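PDB 5I2A: diol-dehydratase from Roseburia inulinivorans, which dehydrates 1,2-propanediol as a B12-independent glycyl radical enzyme related to pyruvate formate lyase. Local coordinates for residues I177-V182 / N253-P258; V167-E172 / P525-L530. All blocks are in the same frame, centred on the assembly; numbering follows the deposited sequence. Where two conformers were deposited one is given.

Interaction 1. Residues I177-V182 / N253-P258; sequences IGLNGV and NVPEFP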
loop_
_atom_site.group_PDB
_atom_site.type_symbol
_atom_site.label_atom_id
_atom_site.label_comp_id
_atom_site.label_asym_id
_atom_site.label_seq_id
_atom_site.Cartn_x
_atom_site.Cartn_y
_atom_site.Cartn_z
ATOM N N ILE A 177 -31.386 -5.228 -8.965
ATOM C CA ILE A 177 -30.772 -6.510 -9.286
ATOM C C ILE A 177 -30.394 -7.309 -8.046
ATOM O O ILE A 177 -30.010 -8.462 -8.144
ATOM C CB ILE A 177 -29.527 -6.343 -10.221
ATOM C CG1 ILE A 177 -28.324 -5.695 -9.512
ATOM C CG2 ILE A 177 -29.910 -5.578 -11.484
ATOM C CD1 ILE A 177 -27.072 -5.538 -10.434
ATOM N N GLY A 178 -30.544 -6.714 -6.872
ATOM C CA GLY A 178 -30.184 -7.400 -5.644
ATOM C C GLY A 178 -28.680 -7.514 -5.457
ATOM O O GLY A 178 -27.913 -7.228 -6.375
ATOM N N LEU A 179 -28.252 -7.924 -4.263
ATOM C CA LEU A 179 -26.845 -8.214 -4.047
ATOM C C LEU A 179 -26.456 -9.443 -4.872
ATOM O O LEU A 179 -25.297 -9.626 -5.216
ATOM C CB LEU A 179 -26.539 -8.427 -2.562
ATOM C CG LEU A 179 -26.690 -7.166 -1.700
ATOM C CD1 LEU A 179 -26.257 -7.418 -0.269
ATOM C CD2 LEU A 179 -25.917 -5.985 -2.296
ATOM N N ASN A 180 -27.437 -10.278 -5.205
ATOM C CA ASN A 180 -27.181 -11.381 -6.117
ATOM C C ASN A 180 -26.713 -10.851 -7.459
ATOM O O ASN A 180 -25.761 -11.354 -8.037
ATOM C CB ASN A 180 -28.425 -12.240 -6.296
ATOM C CG ASN A 180 -28.143 -13.478 -7.085
ATOM O OD1 ASN A 180 -27.441 -14.375 -6.615
ATOM N ND2 ASN A 180 -28.677 -13.541 -8.296
ATOM N N GLY A 181 -27.388 -9.809 -7.936
ATOM C CA GLY A 181 -26.998 -9.144 -9.157
ATOM C C GLY A 181 -25.635 -8.469 -9.072
ATOM O O GLY A 181 -24.886 -8.467 -10.047
ATOM N N VAL A 182 -25.319 -7.873 -7.925
ATOM C CA VAL A 182 -24.021 -7.232 -7.766
ATOM C C VAL A 182 -22.916 -8.291 -7.834
ATOM O O VAL A 182 -21.919 -8.094 -8.511
ATOM C CB VAL A 182 -23.930 -6.428 -6.443
ATOM C CG1 VAL A 182 -22.502 -5.944 -6.194
ATOM C CG2 VAL A 182 -24.892 -5.246 -6.496
ATOM N N ASN A 253 -35.923 -12.501 1.084
ATOM C CA ASN A 253 -35.797 -12.094 -0.315
ATOM C C ASN A 253 -34.840 -10.923 -0.523
ATOM O O ASN A 253 -34.106 -10.898 -1.509
ATOM C CB ASN A 253 -37.164 -11.734 -0.910
ATOM C CG ASN A 253 -37.193 -11.865 -2.431
ATOM O OD1 ASN A 253 -36.954 -12.950 -2.966
ATOM N ND2 ASN A 253 -37.510 -10.771 -3.131
ATOM N N VAL A 254 -34.852 -9.950 0.383
ATOM C CA VAL A 254 -34.028 -8.755 0.185
ATOM C C VAL A 254 -33.011 -8.582 1.321
ATOM O O VAL A 254 -33.270 -8.937 2.460
ATOM C CB VAL A 254 -34.895 -7.466 0.024
ATOM C CG1 VAL A 254 -35.740 -7.535 -1.247
ATOM C CG2 VAL A 254 -35.758 -7.215 1.242
ATOM N N PRO A 255 -31.835 -8.030 1.005
ATOM C CA PRO A 255 -31.476 -7.455 -0.287
ATOM C C PRO A 255 -30.785 -8.429 -1.252
ATOM O O PRO A 255 -30.221 -7.964 -2.235
ATOM C CB PRO A 255 -30.528 -6.328 0.115
ATOM C CG PRO A 255 -29.821 -6.882 1.274
ATOM C CD PRO A 255 -30.784 -7.784 2.006
ATOM N N GLU A 256 -30.850 -9.733 -1.003
ATOM C CA GLU A 256 -30.247 -10.692 -1.928
ATOM C C GLU A 256 -30.826 -10.555 -3.337
ATOM O O GLU A 256 -30.084 -10.504 -4.323
ATOM C CB GLU A 256 -30.417 -12.139 -1.440
ATOM C CG GLU A 256 -29.930 -13.167 -2.491
ATOM C CD GLU A 256 -29.763 -14.570 -1.945
ATOM O OE1 GLU A 256 -30.375 -14.904 -0.905
ATOM O OE2 GLU A 256 -29.001 -15.340 -2.556
ATOM N N PHE A 257 -32.147 -10.450 -3.421
ATOM C CA PHE A 257 -32.840 -10.450 -4.703
ATOM C C PHE A 257 -33.503 -9.111 -4.996
ATOM O O PHE A 257 -33.661 -8.294 -4.092
ATOM C CB PHE A 257 -33.875 -11.585 -4.723
ATOM C CG PHE A 257 -33.263 -12.953 -4.602
ATOM C CD1 PHE A 257 -32.527 -13.489 -5.648
ATOM C CD2 PHE A 257 -33.414 -13.699 -3.445
ATOM C CE1 PHE A 257 -31.955 -14.752 -5.543
ATOM C CE2 PHE A 257 -32.846 -14.959 -3.332
ATOM C CZ PHE A 257 -32.112 -15.482 -4.384
ATOM N N PRO A 258 -33.867 -8.871 -6.267
ATOM C CA PRO A 258 -34.619 -7.659 -6.608
ATOM C C PRO A 258 -35.889 -7.524 -5.769
ATOM O O PRO A 258 -36.543 -8.524 -5.476
ATOM C CB PRO A 258 -34.954 -7.859 -8.091
ATOM C CG PRO A 258 -33.839 -8.734 -8.605
ATOM C CD PRO A 258 -33.526 -9.663 -7.467
HETATM O O HOH W 1 -26.970 -14.356 -4.165
#
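E256 O draws two groups of the 177-182 helix. N180 N gives it a hydrogen bond of 2.8 Å with an N-H...O angle of 160°, in the carbonyl plane, and G178 CA approaches at 3.4 Å as a CA-H...O contact. One residue earlier, P255 O accepts L179 N at 2.8 Å. That bond is straighter, 170° at the hydrogen, and it too lies in its carbonyl plane. Both donors sit at a kink in helix 171-190 where neither N-H bonds to the preceding turn, so two consecutive carbonyls of the loop take the place of helical acceptors. G178 makes the close approach possible: its phi is positive, and a CB on it would run into E256 O and F257 CA. Apolar contacts flank the backbone bonds. L179 CD1 meets P255 CG at 3.9 Å, the two side chains crossing at a slant. On the I177 side, P258 CG rests 3.8 Å from I177 C while P258 CD lies near I177 O. With an alanine at P258, CG and CD would be gone, a gap would probably open over the I177 carbonyl, and the loop would likely be freer to turn. E256 has its CG anti to the backbone N (chi1 173°), which sets that carbon over the centre of the F257 ring, 3.5 Å above its plane. The extended chain carries OE2 to a water that donates to it at 2.8 Å and also donates to N180 OD1. Main-chain atoms thus make most of the join: the loop supplies acceptors for the two N-H groups that the kink leaves without one in the helix, and these bonds depend little on side-chain identity, except that G178 must lack a CB.

Interaction 2. Residues V167-E172 / P525-L530; sequences VTVQYE and PFESCL
Q170 runs its side chain past the carbonyl oxygen of L530, which its own backbone also binds: Q170 N donates to L530 O at 3.0 Å, in the carbonyl plane, with an N-H...O angle of 149°. From there the chain can be followed outward. Q170 CB lies 3.4 Å from L530 O, CG comes closer still, 3.2 Å from the same oxygen, and CD also lies beside it. Because CG stands beside the backbone N (chi1 -70°) and the chain is extended beyond it, the amide also passes this carbonyl, with NE2 3.6 Å from L530 O. The amide's hydrogen bonds lie elsewhere: NE2 bonds to D532 OD1 and G445 O, while OE1 bonds to T173 OG1 and accepts from a water at 2.9 Å that also donates to C529 O. With both ends engaged, the amide's rotation is fixed. Beside it, V169 CG2 presses on L530 CB at 3.3 Å, tighter than normal van der Waals contact, and the valine's chi1 of 94° is off a staggered position, so this spot looks strained. Its other methyl, CG1, sits 3.9 Å above the centre of the Y171 ring. Farther back, V167 and E527 approach from opposite directions, and E527 OE2 packs 3.5 Å from V167 CG2, while E527 OE1 is hydrogen-bonded elsewhere. Q170 is the N-cap of helix 171-190, whose V174 and V182 touch L530. Helix 525-529 is wedged against helices 200-233 and 262-279, E279 of the latter accepting F526 N and E527 N, while the other segment enters from strand 165-167.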
loop_
_atom_site.group_PDB
_atom_site.type_symbol
_atom_site.label_atom_id
_atom_site.label_comp_id
_atom_site.label_asym_id
_atom_site.label_seq_id
_atom_site.Cartn_x
_atom_site.Cartn_y
_atom_site.Cartn_z
ATOM N N VAL A 167 -21.457 9.892 1.273
ATOM C CA VAL A 167 -21.691 9.268 -0.004
ATOM C C VAL A 167 -23.161 8.874 -0.130
ATOM O O VAL A 167 -23.828 8.543 0.863
ATOM C CB VAL A 167 -20.790 8.018 -0.193
ATOM C CG1 VAL A 167 -21.058 6.999 0.908
ATOM C CG2 VAL A 167 -21.006 7.379 -1.575
ATOM N N THR A 168 -23.656 8.957 -1.361
ATOM C CA THR A 168 -24.903 8.337 -1.760
ATOM C C THR A 168 -24.586 7.190 -2.706
ATOM O O THR A 168 -24.205 7.376 -3.859
ATOM C CB THR A 168 -25.846 9.308 -2.467
ATOM O OG1 THR A 168 -26.231 10.331 -1.559
ATOM C CG2 THR A 168 -27.080 8.562 -2.984
ATOM N N VAL A 169 -24.794 6.004 -2.190
ATOM C CA VAL A 169 -24.433 4.778 -2.838
ATOM C C VAL A 169 -25.555 4.422 -3.849
ATOM O O VAL A 169 -26.594 5.096 -3.891
ATOM C CB VAL A 169 -24.237 3.729 -1.721
ATOM C CG1 VAL A 169 -25.498 2.890 -1.453
ATOM C CG2 VAL A 169 -22.960 3.011 -1.820
ATOM N N GLN A 170 -25.354 3.400 -4.675
ATOM C CA GLN A 170 -26.376 2.998 -5.641
ATOM C C GLN A 170 -27.491 2.158 -4.992
ATOM O O GLN A 170 -27.566 0.952 -5.210
ATOM C CB GLN A 170 -25.745 2.202 -6.798
ATOM C CG GLN A 170 -24.866 3.008 -7.762
ATOM C CD GLN A 170 -23.993 2.114 -8.660
ATOM O OE1 GLN A 170 -24.314 0.947 -8.900
ATOM N NE2 GLN A 170 -22.876 2.663 -9.143
ATOM N N TYR A 171 -28.348 2.789 -4.194
ATOM C CA TYR A 171 -29.480 2.068 -3.613
ATOM C C TYR A 171 -30.314 1.425 -4.722
ATOM O O TYR A 171 -30.802 0.311 -4.574
ATOM C CB TYR A 171 -30.362 2.994 -2.778
ATOM C CG TYR A 171 -29.654 3.668 -1.623
ATOM C CD1 TYR A 171 -29.515 3.033 -0.406
ATOM C CD2 TYR A 171 -29.146 4.947 -1.759
ATOM C CE1 TYR A 171 -28.871 3.654 0.654
ATOM C CE2 TYR A 171 -28.499 5.581 -0.714
ATOM C CZ TYR A 171 -28.370 4.931 0.495
ATOM O OH TYR A 171 -27.741 5.558 1.543
ATOM N N GLU A 172 -30.447 2.132 -5.838
ATOM C CA GLU A 172 -31.285 1.670 -6.934
ATOM C C GLU A 172 -30.724 0.401 -7.590
ATOM O O GLU A 172 -31.482 -0.403 -8.139
ATOM C CB GLU A 172 -31.459 2.773 -7.975
ATOM C CG GLU A 172 -30.186 3.131 -8.724
ATOM C CD GLU A 172 -29.257 4.075 -7.949
ATOM O OE1 GLU A 172 -29.621 4.560 -6.848
ATOM O OE2 GLU A 172 -28.144 4.319 -8.455
ATOM N N PRO A 525 -14.799 -2.782 0.908
ATOM C CA PRO A 525 -15.341 -3.474 -0.261
ATOM C C PRO A 525 -16.852 -3.341 -0.404
ATOM O O PRO A 525 -17.298 -3.292 -1.540
ATOM C CB PRO A 525 -14.935 -4.937 -0.037
ATOM C CG PRO A 525 -14.432 -5.008 1.359
ATOM C CD PRO A 525 -13.992 -3.657 1.766
ATOM N N PHE A 526 -17.622 -3.260 0.680
ATOM C CA PHE A 526 -19.071 -3.212 0.468
ATOM C C PHE A 526 -19.538 -1.841 -0.033
ATOM O O PHE A 526 -20.257 -1.756 -1.035
ATOM C CB PHE A 526 -19.884 -3.603 1.718
ATOM C CG PHE A 526 -21.345 -3.779 1.404
ATOM C CD1 PHE A 526 -21.748 -4.795 0.536
ATOM C CD2 PHE A 526 -22.300 -2.893 1.890
ATOM C CE1 PHE A 526 -23.087 -4.952 0.182
ATOM C CE2 PHE A 526 -23.649 -3.045 1.553
ATOM C CZ PHE A 526 -24.039 -4.074 0.691
ATOM N N GLU A 527 -19.138 -0.770 0.642
ATOM C CA GLU A 527 -19.432 0.568 0.126
ATOM C C GLU A 527 -18.902 0.742 -1.313
ATOM O O GLU A 527 -19.589 1.295 -2.171
ATOM C CB GLU A 527 -18.853 1.639 1.040
ATOM C CG GLU A 527 -19.290 3.065 0.695
ATOM C CD GLU A 527 -18.344 3.773 -0.255
ATOM O OE1 GLU A 527 -17.211 3.285 -0.452
ATOM O OE2 GLU A 527 -18.735 4.828 -0.802
ATOM N N SER A 528 -17.706 0.231 -1.588
ATOM C CA SER A 528 -17.106 0.408 -2.915
ATOM C C SER A 528 -17.898 -0.272 -4.038
ATOM O O SER A 528 -17.996 0.269 -5.141
ATOM C CB SER A 528 -15.656 -0.107 -2.941
ATOM O OG SER A 528 -14.820 0.668 -2.104
ATOM N N CYS A 529 -18.467 -1.442 -3.763
ATOM C CA CYS A 529 -19.095 -2.200 -4.835
ATOM C C CYS A 529 -20.361 -1.500 -5.314
ATOM O O CYS A 529 -20.828 -1.755 -6.414
ATOM C CB CYS A 529 -19.412 -3.642 -4.406
ATOM S SG CYS A 529 -20.834 -3.914 -3.301
ATOM N N LEU A 530 -20.887 -0.591 -4.498
ATOM C CA LEU A 530 -22.074 0.167 -4.882
ATOM C C LEU A 530 -21.734 1.569 -5.431
ATOM O O LEU A 530 -22.598 2.444 -5.519
ATOM C CB LEU A 530 -23.020 0.268 -3.686
ATOM C CG LEU A 530 -23.424 -1.068 -3.062
ATOM C CD1 LEU A 530 -24.357 -0.839 -1.890
ATOM C CD2 LEU A 530 -24.067 -1.961 -4.136
HETATM O O HOH W 2 -22.665 -1.373 -8.565
#

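How the interactions relate
Both interactions use helix 171-190: interaction 2 at its N-cap, interaction 1 at a kink further along. Their centres are 13 Å apart, and they touch directly, with L179 CD2 packed 3.9 Å from F526 CE1 and V182 meeting C529 and L530. Interaction 2 lies deeper, about 19 Å from the chain centre against about 30 Å, and all its touching residues are buried; interaction 1 is only partly buried. Chemistry follows place. Each has one bridging water, but the outer contact relies on two backbone bonds, whereas the inner one has a single backbone bond across it, with tight aliphatic packing and a buried amide bonded to surrounding residues.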